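Local atomic coordinates of beta-phosphoglucomutase (PDB entry 4GIB), a protein that probably interconverts beta-D-glucose 1-phosphate and beta-D-glucose 6-phosphate as a magnesium-dependent mutase of the HAD-like hydrolase superfamily. Residues Glu74-Ile79 with Arg96-Lys101. Sequence-based numbering, arbitrary orientation.
Sequences ESLDRI and RMAEEK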
loop_
_atom_site.group_PDB
_atom_site.type_symbol
_atom_site.label_atom_id
_atom_site.label_comp_id
_atom_site.label_asym_id
_atom_site.label_seq_id
_atom_site.Cartn_x
_atom_site.Cartn_y
_atom_site.Cartn_z
ATOM N N GLU A 74 6.858 10.202 8.207
ATOM C CA GLU A 74 7.525 9.103 8.891
ATOM C C GLU A 74 8.715 8.653 8.055
ATOM O O GLU A 74 9.801 8.403 8.601
ATOM C CB GLU A 74 6.582 7.926 9.144
ATOM C CG GLU A 74 7.253 6.709 9.788
ATOM C CD GLU A 74 7.931 7.006 11.133
ATOM O OE1 GLU A 74 7.558 7.999 11.792
ATOM O OE2 GLU A 74 8.833 6.224 11.539
ATOM N N SER A 75 8.507 8.571 6.733
ATOM C CA SER A 75 9.548 8.168 5.795
ATOM C C SER A 75 10.739 9.091 5.896
ATOM O O SER A 75 11.867 8.630 5.904
ATOM C CB SER A 75 9.022 8.157 4.348
ATOM O OG SER A 75 7.974 7.231 4.205
ATOM N N LEU A 76 10.481 10.396 5.989
ATOM C CA LEU A 76 11.541 11.380 6.116
ATOM C C LEU A 76 12.332 11.172 7.417
ATOM O O LEU A 76 13.555 11.233 7.398
ATOM C CB LEU A 76 10.995 12.831 6.004
ATOM C CG LEU A 76 12.017 13.970 6.194
ATOM C CD1 LEU A 76 13.176 13.838 5.211
ATOM C CD2 LEU A 76 11.377 15.356 6.073
ATOM N N ASP A 77 11.637 10.939 8.533
ATOM C CA ASP A 77 12.288 10.693 9.841
ATOM C C ASP A 77 13.188 9.461 9.811
ATOM O O ASP A 77 14.270 9.462 10.408
ATOM C CB ASP A 77 11.257 10.544 10.990
ATOM C CG ASP A 77 10.856 11.873 11.618
ATOM O OD1 ASP A 77 11.394 12.938 11.231
ATOM O OD2 ASP A 77 10.013 11.859 12.536
ATOM N N ARG A 78 12.744 8.405 9.140
ATOM C CA ARG A 78 13.567 7.214 9.006
ATOM C C ARG A 78 14.824 7.497 8.158
ATOM O O ARG A 78 15.894 6.974 8.436
ATOM C CB ARG A 78 12.763 6.052 8.422
ATOM C CG ARG A 78 11.679 5.577 9.349
ATOM C CD ARG A 78 10.950 4.376 8.815
ATOM N NE ARG A 78 9.808 4.071 9.661
ATOM C CZ ARG A 78 9.028 3.005 9.526
ATOM N NH1 ARG A 78 9.262 2.113 8.565
ATOM N NH2 ARG A 78 8.006 2.832 10.359
ATOM N N ILE A 79 14.701 8.329 7.133
ATOM C CA ILE A 79 15.869 8.671 6.333
ATOM C C ILE A 79 16.863 9.440 7.204
ATOM O O ILE A 79 18.048 9.127 7.225
ATOM C CB ILE A 79 15.506 9.508 5.094
ATOM C CG1 ILE A 79 14.618 8.688 4.147
ATOM C CG2 ILE A 79 16.769 9.930 4.359
ATOM C CD1 ILE A 79 14.087 9.488 2.968
ATOM N N ARG A 96 9.416 21.614 5.096
ATOM C CA ARG A 96 9.964 22.184 3.863
ATOM C C ARG A 96 10.582 21.095 2.997
ATOM O O ARG A 96 10.389 21.053 1.773
ATOM C CB ARG A 96 11.061 23.189 4.164
ATOM C CG ARG A 96 11.346 24.141 3.011
ATOM C CD ARG A 96 12.841 24.352 2.835
ATOM N NE ARG A 96 13.418 23.283 2.008
ATOM C CZ ARG A 96 14.712 22.981 1.932
ATOM N NH1 ARG A 96 15.108 22.000 1.131
ATOM N NH2 ARG A 96 15.607 23.631 2.664
ATOM N N MET A 97 11.341 20.215 3.636
ATOM C CA MET A 97 12.023 19.139 2.918
ATOM C C MET A 97 11.030 18.172 2.302
ATOM O O MET A 97 11.209 17.719 1.176
ATOM C CB MET A 97 12.966 18.395 3.854
ATOM C CG MET A 97 14.128 19.228 4.372
ATOM S SD MET A 97 15.041 18.331 5.660
ATOM C CE MET A 97 15.498 16.884 4.771
ATOM N N ALA A 98 9.979 17.868 3.050
ATOM C CA ALA A 98 8.930 16.970 2.587
ATOM C C ALA A 98 8.215 17.542 1.361
ATOM O O ALA A 98 7.870 16.807 0.448
ATOM C CB ALA A 98 7.918 16.710 3.715
ATOM N N GLU A 99 7.983 18.850 1.371
ATOM C CA GLU A 99 7.299 19.529 0.281
ATOM C C GLU A 99 8.074 19.419 -1.021
ATOM O O GLU A 99 7.498 19.093 -2.060
ATOM C CB GLU A 99 7.090 21.005 0.624
ATOM C CG GLU A 99 6.417 21.825 -0.489
ATOM C CD GLU A 99 5.915 23.190 -0.009
ATOM O OE1 GLU A 99 5.604 23.331 1.193
ATOM O OE2 GLU A 99 5.814 24.118 -0.838
ATOM N N GLU A 100 9.374 19.696 -0.952
ATOM C CA GLU A 100 10.240 19.649 -2.111
ATOM C C GLU A 100 10.242 18.243 -2.689
ATOM O O GLU A 100 10.179 18.060 -3.897
ATOM C CB GLU A 100 11.666 20.104 -1.741
ATOM C CG GLU A 100 12.665 19.984 -2.883
ATOM C CD GLU A 100 14.089 20.394 -2.511
ATOM O OE1 GLU A 100 15.001 20.058 -3.304
ATOM O OE2 GLU A 100 14.301 21.038 -1.446
ATOM N N LYS A 101 10.297 17.251 -1.815
ATOM C CA LYS A 101 10.259 15.876 -2.235
ATOM C C LYS A 101 8.909 15.551 -2.862
ATOM O O LYS A 101 8.853 14.912 -3.915
ATOM C CB LYS A 101 10.539 14.953 -1.042
ATOM C CG LYS A 101 10.454 13.447 -1.347
ATOM C CD LYS A 101 9.035 12.868 -1.254
ATOM C CE LYS A 101 9.025 11.419 -1.736
ATOM N NZ LYS A 101 7.728 10.744 -1.587
#
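Leu76 meets Met97 and Ala98 through its two methyl branches, and these three buried residues carry the contact between segments 74-79 and 96-101, which lie on helices 72-82 and 91-109. Two residues before it, Glu74 begins a salt bridge within its own helix: its OE2 takes the NE-H of Arg78 at 3.0 Å, nearly straight at 165° and close to the guanidinium plane. Charged residues suit this partly exposed flank, which is turned from helix 91-109. Ser75, probably part of the substrate site, is small and returns its hydroxyl to the backbone oxygen of Ser71.

Leu76 extends with CG anti to its backbone N (chi1 177°), sending the fork across to the other helix. CD1 lies 3.9 Å from Met97 CE, while CD2 rests 4.1 Å from Met97 CB, so the two branches touch opposite ends of one methionine side chain. The bend of Met97 at chi3 (58°) brings CE round to CD1, and the two side chains cross at about a right angle. Ala98 suits the closest approach of the backbones, 7.1 Å between its CA and that of Leu76; its CB is 4.4 Å from Leu76 CD2. Further along, Ile79 adds a branched apolar side chain that packs on Trp48.

Helix 41-53 completes this small apolar core: Leu51 touches Met97, and Trp48 lies beside Leu76 and makes a cation-pi contact with Lys101. Together the three helices belong to the helical cap characteristic of this family, set apart from the parallel sheet of the Rossmann-like core that includes strands 28-31 and 190-194.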